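Local atomic coordinates of molybdopterin biosynthesis protein MoaB (Sulfolobus tokodaii, PDB entry 3IWT), a protein that probably binds molybdopterin and takes part in making the molybdenum cofactor. Residues I21-S26 and I85-G90; E112-V117 and A137-I142; G42-Q47 and A156-L161; I67-A72 and V100-K105. All blocks are in the same frame, centred on the assembly; numbering follows the deposited sequence. Where two conformers were deposited one is given.

Contact 1: I21-S26 and I85-G90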
loop_
_atom_site.group_PDB
_atom_site.type_symbol
_atom_site.label_atom_id
_atom_site.label_comp_id
_atom_site.label_asym_id
_atom_site.label_seq_id
_atom_site.Cartn_x
_atom_site.Cartn_y
_atom_site.Cartn_z
ATOM N N ILE A 21 20.841 -7.858 -17.988
ATOM C CA ILE A 21 21.455 -7.836 -16.655
ATOM C C ILE A 21 21.389 -9.216 -16.016
ATOM O O ILE A 21 20.303 -9.796 -15.851
ATOM C CB ILE A 21 20.794 -6.796 -15.727
ATOM C CG1 ILE A 21 20.820 -5.395 -16.343
ATOM C CG2 ILE A 21 21.459 -6.794 -14.312
ATOM C CD1 ILE A 21 20.027 -4.354 -15.518
ATOM N N THR A 22 22.536 -9.759 -15.644
ATOM C CA THR A 22 22.548 -11.067 -14.981
ATOM C C THR A 22 22.747 -10.836 -13.497
ATOM O O THR A 22 23.671 -10.146 -13.108
ATOM C CB THR A 22 23.629 -11.994 -15.582
ATOM O OG1 THR A 22 23.260 -12.289 -16.926
ATOM C CG2 THR A 22 23.763 -13.301 -14.771
ATOM N N ILE A 23 21.848 -11.404 -12.684
ATOM C CA ILE A 23 21.906 -11.266 -11.226
ATOM C C ILE A 23 22.269 -12.634 -10.638
ATOM O O ILE A 23 21.431 -13.544 -10.551
ATOM C CB ILE A 23 20.575 -10.730 -10.656
ATOM C CG1 ILE A 23 20.187 -9.432 -11.367
ATOM C CG2 ILE A 23 20.683 -10.520 -9.177
ATOM C CD1 ILE A 23 18.801 -8.893 -11.029
ATOM N N SER A 24 23.544 -12.785 -10.280
ATOM C CA SER A 24 24.115 -14.066 -9.820
ATOM C C SER A 24 25.327 -13.809 -8.933
ATOM O O SER A 24 26.372 -13.341 -9.411
ATOM C CB SER A 24 24.545 -14.931 -11.008
ATOM O OG SER A 24 25.221 -16.119 -10.580
ATOM N N THR A 25 25.201 -14.151 -7.658
ATOM C CA THR A 25 26.287 -13.935 -6.699
ATOM C C THR A 25 27.496 -14.819 -7.047
ATOM O O THR A 25 28.621 -14.322 -7.104
ATOM C CB THR A 25 25.804 -14.166 -5.257
ATOM O OG1 THR A 25 24.775 -13.213 -4.951
ATOM C CG2 THR A 25 26.942 -14.003 -4.240
ATOM N N SER A 26 27.258 -16.100 -7.335
ATOM C CA SER A 26 28.365 -17.027 -7.659
ATOM C C SER A 26 29.174 -16.516 -8.846
ATOM O O SER A 26 30.397 -16.429 -8.770
ATOM C CB SER A 26 27.865 -18.441 -7.925
ATOM O OG SER A 26 26.928 -18.491 -8.989
ATOM N N ILE A 85 14.920 -3.492 -20.979
ATOM C CA ILE A 85 15.875 -4.093 -20.061
ATOM C C ILE A 85 15.323 -5.459 -19.665
ATOM O O ILE A 85 14.165 -5.559 -19.253
ATOM C CB ILE A 85 16.080 -3.241 -18.789
ATOM C CG1 ILE A 85 16.599 -1.839 -19.145
ATOM C CG2 ILE A 85 17.033 -3.974 -17.793
ATOM C CD1 ILE A 85 16.506 -0.772 -18.012
ATOM N N ILE A 86 16.170 -6.482 -19.759
ATOM C CA ILE A 86 15.826 -7.825 -19.316
ATOM C C ILE A 86 16.862 -8.295 -18.304
ATOM O O ILE A 86 18.080 -8.276 -18.560
ATOM C CB ILE A 86 15.745 -8.825 -20.489
ATOM C CG1 ILE A 86 14.741 -8.361 -21.561
ATOM C CG2 ILE A 86 15.379 -10.259 -19.964
ATOM C CD1 ILE A 86 14.629 -9.328 -22.770
ATOM N N SER A 87 16.385 -8.700 -17.131
ATOM C CA SER A 87 17.280 -9.290 -16.149
ATOM C C SER A 87 16.968 -10.754 -15.968
ATOM O O SER A 87 15.818 -11.191 -16.134
ATOM C CB SER A 87 17.237 -8.547 -14.801
ATOM O OG SER A 87 15.970 -8.692 -14.157
ATOM N N THR A 88 17.989 -11.514 -15.586
ATOM C CA THR A 88 17.817 -12.906 -15.227
ATOM C C THR A 88 18.432 -13.159 -13.859
ATOM O O THR A 88 19.607 -12.883 -13.656
ATOM C CB THR A 88 18.451 -13.864 -16.269
ATOM O OG1 THR A 88 18.438 -15.228 -15.784
ATOM C CG2 THR A 88 19.886 -13.471 -16.654
ATOM N N GLY A 89 17.622 -13.706 -12.952
ATOM C CA GLY A 89 18.041 -14.085 -11.606
ATOM C C GLY A 89 17.337 -13.367 -10.465
ATOM O O GLY A 89 16.994 -12.180 -10.559
ATOM N N GLY A 90 17.094 -14.125 -9.402
ATOM C CA GLY A 90 16.658 -13.588 -8.123
ATOM C C GLY A 90 15.188 -13.283 -7.966
ATOM O O GLY A 90 14.833 -12.412 -7.155
#
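Ile23 N donates to Thr88 O at 2.9 Å, and Ile21 engages the same strand with both of its backbone polar atoms. Its N gives a bond to Ile86 O (2.9 Å), while its O receives Thr88 N, also at 2.9 Å. The same carbonyl oxygen lies 3.1 Å from Ser87 CA, in a CA-H...O contact. Strands 17-23 and 84-88 thus run parallel, their short segments inclined by 22°, in the middle of the mixed sheet of this probable molybdopterin-binding domain. Where strand 84-88 gives way to the turn, Gly89 CA approaches Ile23 O; a side chain there would collide with that oxygen, and the backbone angles of Gly89 likewise suit only glycine. Thr22 and Thr88 lie side by side on one face of the sheet, OG1 of Thr22 3.6 Å from CG2 of Thr88. In Thr88 a chi1 of 171° brings the methyl group round to Thr22 and leaves the hydroxyl to bond Pro151 O; the hydroxyl of Thr22 bonds Asp39. On the other face Ile21 CB rests against Ser87 CB, and Ile21 CD1 meets Ile85 CG2 at 3.8 Å, the two isoleucine chains crossing at a slant. Helix 66-77 packs on this side through Phe73, whereas helices 40-51 and 154-176 pack against Ile86 and Thr88.

Contact 2: E112-V117 and A137-I142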
loop_
_atom_site.group_PDB
_atom_site.type_symbol
_atom_site.label_atom_id
_atom_site.label_comp_id
_atom_site.label_asym_id
_atom_site.label_seq_id
_atom_site.Cartn_x
_atom_site.Cartn_y
_atom_site.Cartn_z
ATOM N N GLU A 112 0.893 -5.783 -14.878
ATOM C CA GLU A 112 0.442 -6.631 -13.797
ATOM C C GLU A 112 0.299 -8.081 -14.262
ATOM O O GLU A 112 0.721 -9.023 -13.554
ATOM C CB GLU A 112 -0.903 -6.110 -13.248
ATOM C CG GLU A 112 -0.842 -4.644 -12.734
ATOM C CD GLU A 112 -2.192 -4.097 -12.274
ATOM O OE1 GLU A 112 -3.220 -4.801 -12.360
ATOM O OE2 GLU A 112 -2.225 -2.945 -11.801
ATOM N N GLY A 113 -0.265 -8.249 -15.459
ATOM C CA GLY A 113 -0.549 -9.565 -16.017
ATOM C C GLY A 113 0.657 -10.378 -16.453
ATOM O O GLY A 113 0.537 -11.584 -16.670
ATOM N N PHE A 114 1.829 -9.765 -16.597
ATOM C CA PHE A 114 2.992 -10.547 -16.972
ATOM C C PHE A 114 3.268 -11.657 -15.946
ATOM O O PHE A 114 3.614 -12.758 -16.331
ATOM C CB PHE A 114 4.268 -9.702 -17.168
ATOM C CG PHE A 114 5.456 -10.530 -17.594
ATOM C CD1 PHE A 114 5.684 -10.826 -18.939
ATOM C CD2 PHE A 114 6.329 -11.037 -16.640
ATOM C CE1 PHE A 114 6.749 -11.611 -19.304
ATOM C CE2 PHE A 114 7.390 -11.824 -17.008
ATOM C CZ PHE A 114 7.605 -12.113 -18.329
ATOM N N SER A 115 3.159 -11.341 -14.653
ATOM C CA SER A 115 3.463 -12.312 -13.602
ATOM C C SER A 115 2.578 -13.579 -13.680
ATOM O O SER A 115 3.093 -14.702 -13.691
ATOM C CB SER A 115 3.393 -11.670 -12.207
ATOM O OG SER A 115 2.189 -10.951 -12.030
ATOM N N ASP A 116 1.263 -13.411 -13.738
ATOM C CA ASP A 116 0.378 -14.585 -13.814
ATOM C C ASP A 116 0.389 -15.321 -15.154
ATOM O O ASP A 116 0.298 -16.560 -15.203
ATOM C CB ASP A 116 -1.060 -14.247 -13.334
ATOM C CG ASP A 116 -1.642 -13.038 -14.012
ATOM O OD1 ASP A 116 -1.340 -11.926 -13.531
ATOM O OD2 ASP A 116 -2.387 -13.193 -15.018
ATOM N N VAL A 117 0.507 -14.580 -16.259
ATOM C CA VAL A 117 0.602 -15.222 -17.566
ATOM C C VAL A 117 1.921 -16.013 -17.711
ATOM O O VAL A 117 1.930 -17.102 -18.286
ATOM C CB VAL A 117 0.386 -14.240 -18.719
ATOM C CG1 VAL A 117 0.545 -14.973 -20.077
ATOM C CG2 VAL A 117 -0.995 -13.595 -18.604
ATOM N N ALA A 137 8.628 -13.612 -11.313
ATOM C CA ALA A 137 8.977 -12.958 -12.563
ATOM C C ALA A 137 7.916 -11.897 -12.881
ATOM O O ALA A 137 6.724 -12.138 -12.724
ATOM C CB ALA A 137 9.121 -13.981 -13.706
ATOM N N SER A 138 8.383 -10.698 -13.256
ATOM C CA SER A 138 7.550 -9.497 -13.346
ATOM C C SER A 138 8.004 -8.625 -14.506
ATOM O O SER A 138 9.111 -8.802 -15.021
ATOM C CB SER A 138 7.646 -8.695 -12.044
ATOM O OG SER A 138 7.144 -9.418 -10.937
ATOM N N ALA A 139 7.132 -7.714 -14.932
ATOM C CA ALA A 139 7.430 -6.737 -15.993
ATOM C C ALA A 139 6.804 -5.379 -15.611
ATOM O O ALA A 139 5.842 -5.313 -14.823
ATOM C CB ALA A 139 6.918 -7.233 -17.393
ATOM N N GLY A 140 7.391 -4.309 -16.147
ATOM C CA GLY A 140 6.931 -2.971 -15.890
ATOM C C GLY A 140 7.463 -1.972 -16.894
ATOM O O GLY A 140 8.186 -2.327 -17.840
ATOM N N ILE A 141 7.084 -0.719 -16.676
ATOM C CA ILE A 141 7.386 0.378 -17.577
ATOM C C ILE A 141 8.030 1.470 -16.711
ATOM O O ILE A 141 7.509 1.791 -15.630
ATOM C CB ILE A 141 6.072 0.940 -18.231
ATOM C CG1 ILE A 141 5.353 -0.131 -19.077
ATOM C CG2 ILE A 141 6.363 2.184 -19.071
ATOM C CD1 ILE A 141 3.822 0.020 -19.102
ATOM N N ILE A 142 9.191 1.965 -17.141
ATOM C CA ILE A 142 9.821 3.143 -16.517
ATOM C C ILE A 142 10.177 4.117 -17.620
ATOM O O ILE A 142 10.944 3.788 -18.490
ATOM C CB ILE A 142 11.109 2.793 -15.737
ATOM C CG1 ILE A 142 10.807 1.753 -14.670
ATOM C CG2 ILE A 142 11.722 4.088 -15.096
ATOM C CD1 ILE A 142 12.003 1.178 -13.960
HETATM O O HOH W 1 5.664 -14.794 -12.519
HETATM O O HOH W 2 4.314 -8.276 -13.821
#
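Phe114 holds CG anti to its backbone N (chi1 -178°), which swings the ring off helix 112-123 and down to strand 138-142, and chi2 of 86° turns it so that Ala139 and Ser138 meet it obliquely. The methyl group of Ala139 nestles at the root of the ring, its CB 3.6 Å from Phe114 CG and as close to Phe114 CB. Farther along, Phe114 CD2 lies 3.6 Å from Ser138 C, and Ala137 O stands at the ring edge, near its plane. With an alanine here, the methyl groups of Ala137 and Ala139 would probably lose their aromatic cover and a gap would be likely to open between helix and strand. No direct hydrogen bond joins the segments; water does this work. One water donates both to Ser115 O (2.8 Å) and to Ala137 O (2.9 Å), tying the carbonyls together. A second accepts Ala139 N at 3.1 Å and, weakly, Ser115 N. Ala137 O also takes a CA-H...O contact from Ser115 CA at 3.4 Å. The Phe114 ring meets Tyr148 of strand 145-150 and Tyr133 of a second subunit edge-to-face, so the contact adjoins a subunit interface. Strand 138-142 runs antiparallel between 145-150 and the short 109-110, with helix 112-123 lying over it beside Leu164 of helix 154-176.

Contact 3: G42-Q47 and A156-L161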
loop_
_atom_site.group_PDB
_atom_site.type_symbol
_atom_site.label_atom_id
_atom_site.label_comp_id
_atom_site.label_asym_id
_atom_site.label_seq_id
_atom_site.Cartn_x
_atom_site.Cartn_y
_atom_site.Cartn_z
ATOM N N GLY A 42 22.021 -15.530 -19.577
ATOM C CA GLY A 42 22.312 -14.267 -20.283
ATOM C C GLY A 42 22.606 -14.532 -21.750
ATOM O O GLY A 42 22.166 -13.784 -22.630
ATOM N N ASP A 43 23.371 -15.592 -22.002
ATOM C CA ASP A 43 23.736 -16.011 -23.366
ATOM C C ASP A 43 22.518 -16.365 -24.205
ATOM O O ASP A 43 22.423 -15.959 -25.352
ATOM C CB ASP A 43 24.697 -17.206 -23.323
ATOM C CG ASP A 43 26.111 -16.808 -22.898
ATOM O OD1 ASP A 43 26.367 -15.610 -22.663
ATOM O OD2 ASP A 43 26.964 -17.702 -22.772
ATOM N N ILE A 44 21.580 -17.096 -23.618
ATOM C CA ILE A 44 20.318 -17.442 -24.288
ATOM C C ILE A 44 19.513 -16.194 -24.667
ATOM O O ILE A 44 18.988 -16.110 -25.773
ATOM C CB ILE A 44 19.439 -18.403 -23.401
ATOM C CG1 ILE A 44 19.968 -19.830 -23.469
ATOM C CG2 ILE A 44 17.966 -18.408 -23.845
ATOM C CD1 ILE A 44 19.369 -20.768 -22.411
ATOM N N ILE A 45 19.428 -15.228 -23.750
ATOM C CA ILE A 45 18.690 -13.995 -23.986
ATOM C C ILE A 45 19.318 -13.236 -25.158
ATOM O O ILE A 45 18.620 -12.853 -26.088
ATOM C CB ILE A 45 18.658 -13.110 -22.723
ATOM C CG1 ILE A 45 17.838 -13.797 -21.617
ATOM C CG2 ILE A 45 18.113 -11.702 -23.039
ATOM C CD1 ILE A 45 17.918 -13.089 -20.244
ATOM N N LYS A 46 20.634 -13.075 -25.137
ATOM C CA LYS A 46 21.339 -12.378 -26.215
ATOM C C LYS A 46 21.136 -13.044 -27.574
ATOM O O LYS A 46 20.770 -12.376 -28.548
ATOM C CB LYS A 46 22.827 -12.296 -25.892
ATOM C CG LYS A 46 23.160 -11.411 -24.702
ATOM C CD LYS A 46 24.567 -11.692 -24.203
ATOM C CE LYS A 46 24.927 -10.750 -23.063
ATOM N NZ LYS A 46 26.324 -10.965 -22.589
ATOM N N GLN A 47 21.358 -14.361 -27.600
ATOM C CA GLN A 47 21.264 -15.206 -28.802
ATOM C C GLN A 47 19.863 -15.074 -29.437
ATOM O O GLN A 47 19.738 -14.819 -30.643
ATOM C CB GLN A 47 21.478 -16.669 -28.368
ATOM C CG GLN A 47 22.538 -17.484 -29.089
ATOM C CD GLN A 47 22.255 -18.982 -28.970
ATOM O OE1 GLN A 47 22.159 -19.519 -27.861
ATOM N NE2 GLN A 47 22.074 -19.647 -30.104
ATOM N N ALA A 156 13.513 -21.276 -18.063
ATOM C CA ALA A 156 12.533 -20.229 -17.754
ATOM C C ALA A 156 12.719 -18.993 -18.636
ATOM O O ALA A 156 11.755 -18.387 -19.129
ATOM C CB ALA A 156 12.611 -19.831 -16.241
ATOM N N VAL A 157 13.968 -18.582 -18.797
ATOM C CA VAL A 157 14.291 -17.439 -19.605
ATOM C C VAL A 157 13.904 -17.676 -21.063
ATOM O O VAL A 157 13.275 -16.829 -21.704
ATOM C CB VAL A 157 15.790 -17.092 -19.434
ATOM C CG1 VAL A 157 16.240 -16.184 -20.482
ATOM C CG2 VAL A 157 16.066 -16.488 -18.026
ATOM N N LYS A 158 14.242 -18.855 -21.565
ATOM C CA LYS A 158 13.882 -19.248 -22.926
ATOM C C LYS A 158 12.357 -19.187 -23.098
ATOM O O LYS A 158 11.861 -18.645 -24.084
ATOM C CB LYS A 158 14.431 -20.636 -23.214
ATOM C CG LYS A 158 14.312 -21.100 -24.637
ATOM C CD LYS A 158 14.745 -22.538 -24.809
ATOM C CE LYS A 158 16.242 -22.725 -24.728
ATOM N NZ LYS A 158 16.644 -24.019 -25.412
ATOM N N LEU A 159 11.621 -19.732 -22.132
ATOM C CA LEU A 159 10.165 -19.730 -22.168
ATOM C C LEU A 159 9.585 -18.327 -22.205
ATOM O O LEU A 159 8.674 -18.065 -22.975
ATOM C CB LEU A 159 9.612 -20.450 -20.931
ATOM C CG LEU A 159 8.093 -20.708 -20.868
ATOM C CD1 LEU A 159 7.660 -21.671 -21.984
ATOM C CD2 LEU A 159 7.703 -21.245 -19.499
ATOM N N ALA A 160 10.083 -17.438 -21.334
ATOM C CA ALA A 160 9.617 -16.064 -21.260
ATOM C C ALA A 160 9.863 -15.365 -22.585
ATOM O O ALA A 160 8.969 -14.716 -23.116
ATOM C CB ALA A 160 10.326 -15.313 -20.107
ATOM N N LEU A 161 11.069 -15.515 -23.132
ATOM C CA LEU A 161 11.386 -14.879 -24.412
ATOM C C LEU A 161 10.517 -15.331 -25.588
ATOM O O LEU A 161 9.968 -14.504 -26.323
ATOM C CB LEU A 161 12.853 -15.091 -24.758
ATOM C CG LEU A 161 13.845 -14.176 -24.045
ATOM C CD1 LEU A 161 15.221 -14.857 -24.095
ATOM C CD2 LEU A 161 13.857 -12.792 -24.717
#
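Leu161 N donates to Val157 O at 2.9 Å, and this helical bond sets the two side chains one turn apart on the flank that faces Ile45. No hydrogen bond joins the two helices here; carbon atoms do most of the touching. Leu161 reaches across with CD1, which lies 3.6 Å from Ile45 CA and 3.8 Å from Ile45 CG1, the two side chains meeting at about a right angle. In Leu161, CG stands anti to the carbonyl carbon (chi1 -79°), and its CD1 branch is laid against the backbone of the other helix. The CG1 methyl group of Val157 lies beside the ethyl arm of Ile45 but is modelled too close to it, so the detail of that pair is doubtful. Toward the outer side, Ile44 CG2 approaches the aliphatic start of Lys158 at CB, 4.2 Å away, and the CG1 methyl group of Val157 at 4.4 Å. The axes of the two short segments pass 9.4 Å apart at 23°, so the helices run nearly side by side and in the same direction. Beneath them, Ile45, Val157 and Leu161 rest on Ile86 and Thr88 of strand 84-88. Two near-parallel helices laid on one face of a largely parallel sheet are characteristic of three-layer alpha/beta/alpha domains, here the probable molybdopterin-binding domain.

Contact 4: I67-A72 and V100-K105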
loop_
_atom_site.group_PDB
_atom_site.type_symbol
_atom_site.label_atom_id
_atom_site.label_comp_id
_atom_site.label_asym_id
_atom_site.label_seq_id
_atom_site.Cartn_x
_atom_site.Cartn_y
_atom_site.Cartn_z
ATOM N N ILE A 67 21.897 -2.463 -3.558
ATOM C CA ILE A 67 22.555 -1.290 -4.147
ATOM C C ILE A 67 23.157 -1.611 -5.501
ATOM O O ILE A 67 23.015 -0.834 -6.445
ATOM C CB ILE A 67 23.658 -0.699 -3.229
ATOM C CG1 ILE A 67 23.067 -0.207 -1.907
ATOM C CG2 ILE A 67 24.379 0.461 -3.920
ATOM C CD1 ILE A 67 22.067 0.880 -2.061
ATOM N N LYS A 68 23.836 -2.753 -5.605
ATOM C CA LYS A 68 24.427 -3.163 -6.878
ATOM C C LYS A 68 23.390 -3.421 -7.970
ATOM O O LYS A 68 23.621 -3.122 -9.134
ATOM C CB LYS A 68 25.359 -4.363 -6.690
ATOM C CG LYS A 68 26.663 -3.993 -5.953
ATOM C CD LYS A 68 27.536 -5.207 -5.809
ATOM C CE LYS A 68 28.967 -4.887 -5.540
ATOM N NZ LYS A 68 29.201 -4.052 -4.388
ATOM N N ILE A 69 22.234 -3.947 -7.578
ATOM C CA ILE A 69 21.157 -4.225 -8.514
ATOM C C ILE A 69 20.525 -2.905 -8.962
ATOM O O ILE A 69 20.328 -2.682 -10.164
ATOM C CB ILE A 69 20.087 -5.147 -7.876
ATOM C CG1 ILE A 69 20.579 -6.600 -7.780
ATOM C CG2 ILE A 69 18.773 -5.090 -8.665
ATOM C CD1 ILE A 69 19.630 -7.481 -6.894
ATOM N N LEU A 70 20.288 -1.990 -8.017
ATOM C CA LEU A 70 19.792 -0.657 -8.380
ATOM C C LEU A 70 20.730 0.066 -9.353
ATOM O O LEU A 70 20.285 0.620 -10.353
ATOM C CB LEU A 70 19.580 0.216 -7.132
ATOM C CG LEU A 70 18.475 -0.139 -6.135
ATOM C CD1 LEU A 70 18.632 0.688 -4.810
ATOM C CD2 LEU A 70 17.082 0.055 -6.791
ATOM N N LYS A 71 22.029 0.056 -9.067
ATOM C CA LYS A 71 23.007 0.698 -9.939
ATOM C C LYS A 71 23.026 0.082 -11.347
ATOM O O LYS A 71 23.113 0.810 -12.326
ATOM C CB LYS A 71 24.409 0.607 -9.362
ATOM C CG LYS A 71 25.394 1.366 -10.215
ATOM C CD LYS A 71 26.826 0.937 -10.006
ATOM C CE LYS A 71 27.788 1.608 -11.071
ATOM N NZ LYS A 71 27.368 3.003 -11.432
ATOM N N ALA A 72 22.951 -1.244 -11.446
ATOM C CA ALA A 72 22.879 -1.918 -12.766
ATOM C C ALA A 72 21.656 -1.448 -13.569
ATOM O O ALA A 72 21.759 -1.130 -14.735
ATOM C CB ALA A 72 22.863 -3.448 -12.612
ATOM N N VAL A 100 12.919 -8.668 -7.447
ATOM C CA VAL A 100 11.552 -8.130 -7.587
ATOM C C VAL A 100 11.257 -7.064 -6.537
ATOM O O VAL A 100 10.706 -6.023 -6.837
ATOM C CB VAL A 100 10.482 -9.264 -7.564
ATOM C CG1 VAL A 100 9.074 -8.686 -7.634
ATOM C CG2 VAL A 100 10.740 -10.232 -8.753
ATOM N N GLU A 101 11.675 -7.324 -5.314
ATOM C CA GLU A 101 11.455 -6.422 -4.216
ATOM C C GLU A 101 12.282 -5.148 -4.385
ATOM O O GLU A 101 11.917 -4.077 -3.888
ATOM C CB GLU A 101 11.847 -7.099 -2.912
ATOM C CG GLU A 101 10.970 -8.282 -2.524
ATOM C CD GLU A 101 11.107 -9.494 -3.439
ATOM O OE1 GLU A 101 12.238 -9.818 -3.934
ATOM O OE2 GLU A 101 10.043 -10.131 -3.667
ATOM N N THR A 102 13.412 -5.257 -5.077
ATOM C CA THR A 102 14.260 -4.120 -5.335
ATOM C C THR A 102 13.724 -3.259 -6.509
ATOM O O THR A 102 13.659 -2.030 -6.402
ATOM C CB THR A 102 15.714 -4.574 -5.616
ATOM O OG1 THR A 102 16.200 -5.286 -4.476
ATOM C CG2 THR A 102 16.610 -3.382 -5.921
ATOM N N ILE A 103 13.369 -3.892 -7.627
ATOM C CA ILE A 103 13.075 -3.150 -8.853
ATOM C C ILE A 103 11.609 -2.838 -9.101
ATOM O O ILE A 103 11.276 -1.791 -9.671
ATOM C CB ILE A 103 13.713 -3.870 -10.085
ATOM C CG1 ILE A 103 15.232 -3.946 -9.882
ATOM C CG2 ILE A 103 13.324 -3.207 -11.425
ATOM C CD1 ILE A 103 15.964 -2.607 -9.760
ATOM N N ARG A 104 10.717 -3.741 -8.686
ATOM C CA ARG A 104 9.313 -3.611 -9.040
ATOM C C ARG A 104 8.738 -2.314 -8.531
ATOM O O ARG A 104 7.877 -1.714 -9.171
ATOM C CB ARG A 104 8.493 -4.837 -8.539
ATOM C CG ARG A 104 7.047 -4.837 -8.987
ATOM C CD ARG A 104 6.416 -6.194 -8.710
ATOM N NE ARG A 104 6.447 -6.448 -7.289
ATOM C CZ ARG A 104 6.055 -7.610 -6.751
ATOM N NH1 ARG A 104 5.623 -8.580 -7.516
ATOM N NH2 ARG A 104 6.097 -7.774 -5.454
ATOM N N LYS A 105 9.272 -1.840 -7.411
ATOM C CA LYS A 105 8.862 -0.609 -6.797
ATOM C C LYS A 105 9.100 0.613 -7.667
ATOM O O LYS A 105 8.372 1.617 -7.527
ATOM C CB LYS A 105 9.625 -0.386 -5.459
ATOM C CG LYS A 105 8.975 -1.044 -4.326
ATOM C CD LYS A 105 9.697 -0.793 -3.023
ATOM C CE LYS A 105 10.128 -2.117 -2.366
ATOM N NZ LYS A 105 11.501 -1.911 -1.688
#
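Leu70 and Ile69 of helix 66-77 meet Thr102 and Ile103 of helix 99-103 through methyl groups. The CG2 methyl group of Thr102 is shared: Leu70 CD2 touches it at 3.6 Å and Ile69 CG2 at 3.9 Å. The CD1 end of Ile103 enters from the next position, 3.9 Å from Ile69 CG2 and 4.1 Å from Leu70 CD2. Each pair therefore borders both members of the other; Ile69 crosses both Thr102 and Ile103 aslant, as Leu70 does Thr102. Side-chain torsions place the touching groups. In Thr102, chi1 of -60° turns CG2 away from the backbone N and toward helix 66-77, leaving OG1 beside the backbone, where it bonds Ile98 O one turn back. Ile103 bends twice, chi1 and chi2 both near -60°, and this brings its CD1 closer to helix 66-77 than its CB alone would come. Backbone bonds stiffen both platforms: Lys71 N reaches Ile67 O at 2.9 Å, and Arg104 N reaches Val100 O at 2.9 Å. Farther out, Arg104 forms a salt bridge with Glu112 of a neighbouring subunit, and Leu70 packs on Leu106 of another copy. Helix 66-77 carries the crossover from strand 55-62 to strand 84-88, resting by Ile69 and Ala72 on strands 55-62 and 17-23; helix 99-103 flanks it, with Val100 and Arg104 against Ser138 of strand 138-142.

Overall arrangement
Contact 1 is the buried centre, a backbone-bonded strand pair, and the helix pairs pack on its two faces: contact 3 against Ile86 and Thr88, contact 4 against Ile21 and Ile23. Those two pairs lie on opposite sides of the chain's centre, about 20 Å apart between centres, and both meet mainly through carbon atoms of their side chains, with no hydrogen bond between the segments. Contact 2 belongs to the antiparallel end of the same sheet and differs in joining helix to strand partly through water; it meets contact 4 where Ser138 packs on Val100 and Arg104. Contacts 2 and 4 border other subunits, while no other chain of the assembly touches contacts 1 and 3.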